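Local structure of uric acid oxidase (Arthrobacter globiformis, 1VAX) at residues A13-V18 and N62-F67; G150-G155 and E166-I171. The protein catalyses the oxidation of uric acid by molecular oxygen to 5-hydroxyisourate, a precursor of (S)-allantoin, releasing hydrogen peroxide. One frame throughout, in Å; residues are numbered along the deposited sequence.

Contact 1: A13-V18 and N62-F67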
loop_
_atom_site.group_PDB
_atom_site.type_symbol
_atom_site.label_atom_id
_atom_site.label_comp_id
_atom_site.label_asym_id
_atom_site.label_seq_id
_atom_site.Cartn_x
_atom_site.Cartn_y
_atom_site.Cartn_z
ATOM N N ALA A 13 -2.296 18.431 -6.038
ATOM C CA ALA A 13 -2.276 17.635 -4.822
ATOM C C ALA A 13 -0.941 16.939 -4.609
ATOM O O ALA A 13 -0.224 16.615 -5.562
ATOM C CB ALA A 13 -3.399 16.602 -4.852
ATOM N N GLU A 14 -0.612 16.737 -3.338
ATOM C CA GLU A 14 0.606 16.050 -2.931
ATOM C C GLU A 14 1.921 16.554 -3.513
ATOM O O GLU A 14 2.669 15.808 -4.162
ATOM C CB GLU A 14 0.447 14.554 -3.190
ATOM C CG GLU A 14 -0.748 13.976 -2.431
ATOM C CD GLU A 14 -0.644 12.484 -2.224
ATOM O OE1 GLU A 14 -1.427 11.740 -2.846
ATOM O OE2 GLU A 14 0.230 12.061 -1.437
ATOM N N VAL A 15 2.191 17.829 -3.265
ATOM C CA VAL A 15 3.428 18.460 -3.694
ATOM C C VAL A 15 4.372 18.191 -2.524
ATOM O O VAL A 15 4.188 18.736 -1.433
ATOM C CB VAL A 15 3.233 19.984 -3.886
ATOM C CG1 VAL A 15 4.569 20.658 -4.199
ATOM C CG2 VAL A 15 2.233 20.234 -5.018
ATOM N N ARG A 16 5.354 17.321 -2.740
ATOM C CA ARG A 16 6.302 16.971 -1.685
ATOM C C ARG A 16 7.396 18.012 -1.568
ATOM O O ARG A 16 8.182 18.229 -2.498
ATOM C CB ARG A 16 6.893 15.591 -1.950
ATOM C CG ARG A 16 5.880 14.471 -1.786
ATOM C CD ARG A 16 5.646 14.128 -0.313
ATOM N NE ARG A 16 6.829 13.514 0.283
ATOM C CZ ARG A 16 7.700 14.148 1.063
ATOM N NH1 ARG A 16 8.748 13.497 1.545
ATOM N NH2 ARG A 16 7.516 15.423 1.375
ATOM N N LEU A 17 7.443 18.646 -0.404
ATOM C CA LEU A 17 8.402 19.701 -0.138
ATOM C C LEU A 17 9.292 19.424 1.057
ATOM O O LEU A 17 8.821 18.988 2.104
ATOM C CB LEU A 17 7.640 21.020 0.087
ATOM C CG LEU A 17 8.276 22.316 0.630
ATOM C CD1 LEU A 17 8.603 22.166 2.094
ATOM C CD2 LEU A 17 9.519 22.687 -0.176
ATOM N N VAL A 18 10.587 19.661 0.883
ATOM C CA VAL A 18 11.527 19.526 1.984
ATOM C C VAL A 18 12.258 20.856 2.048
ATOM O O VAL A 18 12.876 21.287 1.069
ATOM C CB VAL A 18 12.544 18.385 1.782
ATOM C CG1 VAL A 18 13.635 18.477 2.854
ATOM C CG2 VAL A 18 11.842 17.038 1.898
ATOM N N ASN A 62 4.214 25.641 -8.314
ATOM C CA ASN A 62 5.364 26.549 -8.308
ATOM C C ASN A 62 5.286 27.514 -7.123
ATOM O O ASN A 62 6.295 27.820 -6.492
ATOM C CB ASN A 62 5.431 27.386 -9.599
ATOM C CG ASN A 62 5.802 26.573 -10.822
ATOM O OD1 ASN A 62 6.398 25.505 -10.717
ATOM N ND2 ASN A 62 5.472 27.095 -11.998
ATOM N N THR A 63 4.082 27.993 -6.828
ATOM C CA THR A 63 3.891 28.940 -5.739
ATOM C C THR A 63 4.272 28.338 -4.386
ATOM O O THR A 63 4.802 29.037 -3.518
ATOM C CB THR A 63 2.432 29.446 -5.703
ATOM O OG1 THR A 63 2.092 30.007 -6.984
ATOM C CG2 THR A 63 2.267 30.518 -4.637
ATOM N N VAL A 64 3.999 27.049 -4.206
ATOM C CA VAL A 64 4.351 26.359 -2.963
ATOM C C VAL A 64 5.872 26.409 -2.755
ATOM O O VAL A 64 6.359 26.759 -1.674
ATOM C CB VAL A 64 3.893 24.873 -3.004
ATOM C CG1 VAL A 64 4.514 24.090 -1.850
ATOM C CG2 VAL A 64 2.375 24.799 -2.916
ATOM N N TYR A 65 6.623 26.077 -3.798
ATOM C CA TYR A 65 8.081 26.081 -3.701
ATOM C C TYR A 65 8.653 27.481 -3.544
ATOM O O TYR A 65 9.597 27.688 -2.778
ATOM C CB TYR A 65 8.695 25.385 -4.921
ATOM C CG TYR A 65 8.491 23.883 -4.903
ATOM C CD1 TYR A 65 9.011 23.107 -3.869
ATOM C CD2 TYR A 65 7.744 23.248 -5.893
ATOM C CE1 TYR A 65 8.791 21.730 -3.813
ATOM C CE2 TYR A 65 7.514 21.867 -5.849
ATOM C CZ TYR A 65 8.040 21.121 -4.806
ATOM O OH TYR A 65 7.804 19.774 -4.742
ATOM N N ALA A 66 8.081 28.446 -4.260
ATOM C CA ALA A 66 8.556 29.821 -4.176
ATOM C C ALA A 66 8.351 30.358 -2.763
ATOM O O ALA A 66 9.244 30.988 -2.193
ATOM C CB ALA A 66 7.819 30.701 -5.187
ATOM N N PHE A 67 7.176 30.103 -2.195
ATOM C CA PHE A 67 6.887 30.569 -0.849
ATOM C C PHE A 67 7.754 29.850 0.173
ATOM O O PHE A 67 8.120 30.435 1.188
ATOM C CB PHE A 67 5.403 30.371 -0.494
ATOM C CG PHE A 67 4.481 31.430 -1.060
ATOM C CD1 PHE A 67 3.157 31.513 -0.628
ATOM C CD2 PHE A 67 4.928 32.338 -2.022
ATOM C CE1 PHE A 67 2.287 32.484 -1.143
ATOM C CE2 PHE A 67 4.066 33.317 -2.546
ATOM C CZ PHE A 67 2.740 33.387 -2.102
#
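Y65 reaches from helix 57-68 to strand 3-21 and sets its ring among V15, R16 and L17, a helix-on-sheet contact of the kind that builds the tunnelling (T-fold) domain of uricases, where helices cover an antiparallel sheet. The two short segments run in nearly the same direction, 21° apart, with axes 9.6 Å from each other at their closest, a spacing filled here by two valines, a leucine and the ring of Y65.

The apolar part rests on V15 and L17, both of which project from the strand toward the helix. V15 swings CG1 anti to its backbone N (chi1 174°), and this one methyl serves two partners: it lies 3.6 Å from Y65 CZ and 4.2 Å from V64 CG1. L17 slides past Y65 in the opposite direction, with its CD2 3.8 Å from Y65 CD1. Beta-branched valines suit both surfaces, since they offer compact methyls close to the backbone, whereas leucine extends far enough to lie alongside the ring.

The polar part is a single bond across the contact, given by a phenol long enough to span the gap. The Y65 hydroxyl donates to the backbone carbonyl of R16, which meets the ring at its edge; the CB of R16 points away from the helix, and its NH2 forms a salt bridge with D31. A phenylalanine at Y65 would probably keep much of the contact with V15 and L17 but leave the R16 carbonyl without this donor.

E14 and V15 form a G1 beta bulge opposite V34 in strand 28-40, while E14 makes a salt bridge to R264 of the third subunit. Y65 OH lies 2.8 Å from R16 O and stands above the carbonyl plane, 51° out of it.

Contact 2: G150-G155 and E166-I171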
loop_
_atom_site.group_PDB
_atom_site.type_symbol
_atom_site.label_atom_id
_atom_site.label_comp_id
_atom_site.label_asym_id
_atom_site.label_seq_id
_atom_site.Cartn_x
_atom_site.Cartn_y
_atom_site.Cartn_z
ATOM N N GLY A 150 -6.447 -3.518 31.624
ATOM C CA GLY A 150 -7.115 -2.284 32.004
ATOM C C GLY A 150 -8.149 -1.893 30.966
ATOM O O GLY A 150 -8.352 -0.712 30.654
ATOM N N SER A 151 -8.790 -2.908 30.408
ATOM C CA SER A 151 -9.825 -2.713 29.416
ATOM C C SER A 151 -10.811 -3.866 29.501
ATOM O O SER A 151 -10.421 -5.030 29.546
ATOM C CB SER A 151 -9.221 -2.661 28.012
ATOM O OG SER A 151 -10.239 -2.719 27.025
ATOM N N GLU A 152 -12.093 -3.536 29.551
ATOM C CA GLU A 152 -13.121 -4.560 29.590
ATOM C C GLU A 152 -14.268 -4.183 28.670
ATOM O O GLU A 152 -14.311 -3.071 28.127
ATOM C CB GLU A 152 -13.620 -4.795 31.025
ATOM C CG GLU A 152 -13.428 -3.658 32.004
ATOM C CD GLU A 152 -13.723 -4.076 33.448
ATOM O OE1 GLU A 152 -14.779 -4.697 33.691
ATOM O OE2 GLU A 152 -12.902 -3.781 34.342
ATOM N N PHE A 153 -15.166 -5.134 28.451
ATOM C CA PHE A 153 -16.332 -4.906 27.614
ATOM C C PHE A 153 -17.396 -5.908 28.007
ATOM O O PHE A 153 -17.305 -7.095 27.689
ATOM C CB PHE A 153 -16.003 -5.063 26.129
ATOM C CG PHE A 153 -17.117 -4.619 25.219
ATOM C CD1 PHE A 153 -17.634 -3.327 25.314
ATOM C CD2 PHE A 153 -17.666 -5.488 24.286
ATOM C CE1 PHE A 153 -18.691 -2.908 24.486
ATOM C CE2 PHE A 153 -18.714 -5.082 23.458
ATOM C CZ PHE A 153 -19.227 -3.785 23.561
ATOM N N HIS A 154 -18.403 -5.413 28.713
ATOM C CA HIS A 154 -19.496 -6.244 29.181
ATOM C C HIS A 154 -20.759 -5.409 29.319
ATOM O O HIS A 154 -20.721 -4.182 29.196
ATOM C CB HIS A 154 -19.111 -6.872 30.528
ATOM C CG HIS A 154 -18.547 -5.893 31.512
ATOM N ND1 HIS A 154 -19.324 -4.963 32.168
ATOM C CD2 HIS A 154 -17.277 -5.690 31.939
ATOM C CE1 HIS A 154 -18.560 -4.230 32.959
ATOM N NE2 HIS A 154 -17.313 -4.651 32.838
ATOM N N GLY A 155 -21.883 -6.073 29.559
ATOM C CA GLY A 155 -23.134 -5.354 29.714
ATOM C C GLY A 155 -23.817 -4.973 28.415
ATOM O O GLY A 155 -24.780 -4.205 28.427
ATOM N N GLU A 166 -18.749 -11.729 27.406
ATOM C CA GLU A 166 -18.357 -10.597 28.232
ATOM C C GLU A 166 -16.936 -10.828 28.739
ATOM O O GLU A 166 -16.511 -11.969 28.894
ATOM C CB GLU A 166 -19.299 -10.454 29.426
ATOM C CG GLU A 166 -20.708 -10.022 29.068
ATOM C CD GLU A 166 -21.551 -9.767 30.299
ATOM O OE1 GLU A 166 -21.922 -10.746 30.986
ATOM O OE2 GLU A 166 -21.832 -8.585 30.587
ATOM N N THR A 167 -16.204 -9.751 29.001
ATOM C CA THR A 167 -14.843 -9.888 29.497
ATOM C C THR A 167 -14.439 -8.699 30.354
ATOM O O THR A 167 -14.861 -7.570 30.105
ATOM C CB THR A 167 -13.832 -10.026 28.338
ATOM O OG1 THR A 167 -12.536 -10.310 28.872
ATOM C CG2 THR A 167 -13.759 -8.746 27.530
ATOM N N THR A 168 -13.625 -8.959 31.370
ATOM C CA THR A 168 -13.149 -7.894 32.243
ATOM C C THR A 168 -11.648 -7.667 32.060
ATOM O O THR A 168 -11.030 -6.921 32.824
ATOM C CB THR A 168 -13.412 -8.211 33.720
ATOM O OG1 THR A 168 -12.730 -9.420 34.077
ATOM C CG2 THR A 168 -14.914 -8.372 33.970
ATOM N N ASP A 169 -11.067 -8.306 31.050
ATOM C CA ASP A 169 -9.632 -8.155 30.774
ATOM C C ASP A 169 -9.362 -8.486 29.313
ATOM O O ASP A 169 -9.435 -9.645 28.902
ATOM C CB ASP A 169 -8.799 -9.092 31.664
ATOM C CG ASP A 169 -7.314 -8.713 31.703
ATOM O OD1 ASP A 169 -6.855 -7.941 30.829
ATOM O OD2 ASP A 169 -6.598 -9.200 32.608
ATOM N N ARG A 170 -9.055 -7.466 28.525
ATOM C CA ARG A 170 -8.776 -7.678 27.114
ATOM C C ARG A 170 -7.778 -6.631 26.654
ATOM O O ARG A 170 -7.513 -5.663 27.358
ATOM C CB ARG A 170 -10.052 -7.533 26.279
ATOM C CG ARG A 170 -10.596 -6.102 26.250
ATOM C CD ARG A 170 -11.741 -5.924 25.269
ATOM N NE ARG A 170 -12.167 -4.525 25.218
ATOM C CZ ARG A 170 -13.069 -4.039 24.374
ATOM N NH1 ARG A 170 -13.665 -4.838 23.493
ATOM N NH2 ARG A 170 -13.361 -2.741 24.397
ATOM N N ILE A 171 -7.218 -6.841 25.475
ATOM C CA ILE A 171 -6.290 -5.877 24.907
ATOM C C ILE A 171 -7.138 -4.825 24.195
ATOM O O ILE A 171 -8.173 -5.143 23.611
ATOM C CB ILE A 171 -5.355 -6.534 23.869
ATOM C CG1 ILE A 171 -4.237 -7.301 24.585
ATOM C CG2 ILE A 171 -4.779 -5.473 22.930
ATOM C CD1 ILE A 171 -3.258 -7.966 23.635
HETATM O O HOH W 1 -8.827 -5.137 32.682
HETATM O O HOH W 2 -12.507 -1.360 26.712
#
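S151 OG takes a hydrogen bond from R170 NE at 3.2 Å and also bonds to water 2, at the base of a long loop joining antiparallel strands 133-147 and 172-182. The R170 chain runs extended from CG to NE (chi3 -176°), which carries NE to that hydroxyl. Water 2 donates to E152 O and accepts from R170 NH2, so the guanidinium, with S151 OG and the water in its plane, is restrained in its rotation. The CB of F153, not its ring, lies 3.5 Å above one face of the guanidinium, over its centre; the phenyl ring is nearly parallel to that group (9°) but displaced from it. F153 and R170 are both urate-binding residues, so this clasp fixes two of the pocket's residues relative to each other.

One antiparallel bridge ties the loop's arms, the hydrogen-bonded pair F153 and T167: F153 N gives a fairly straight bond (166°) to T167 O, and T167 N returns one to F153 O. R170 N bonds S151 O.

H154 NE2 donates to E152 OE1 at 2.7 Å, while E152 OE2 bonds H208. Glycine suits position 155, where a CB would jam against the preceding carbonyl. E166 is long enough to reach across: its OE2 accepts G155 N at 2.7 Å through the anti lone pair.

How the contacts relate
The two contacts stand on opposite sides of the chain's centre, their own centres 48 Å apart and their nearest atoms about 30 Å apart, and they belong to the two successive uricase domains of the chain. Each lies by a different part of the catalytic apparatus. In contact 1 the V15 side chain is about 4 Å from that of K12 and about 8 Å from that of T57, both charge-relay residues. Contact 2 holds urate-binding F153 and R170, with the R170 side chain about 4 Å from that of N239. R264 of the third subunit pairs with E14 in contact 1, and N51 of that subunit bonds H154 O in contact 2, so both contacts lie at subunit interfaces of the tetramer.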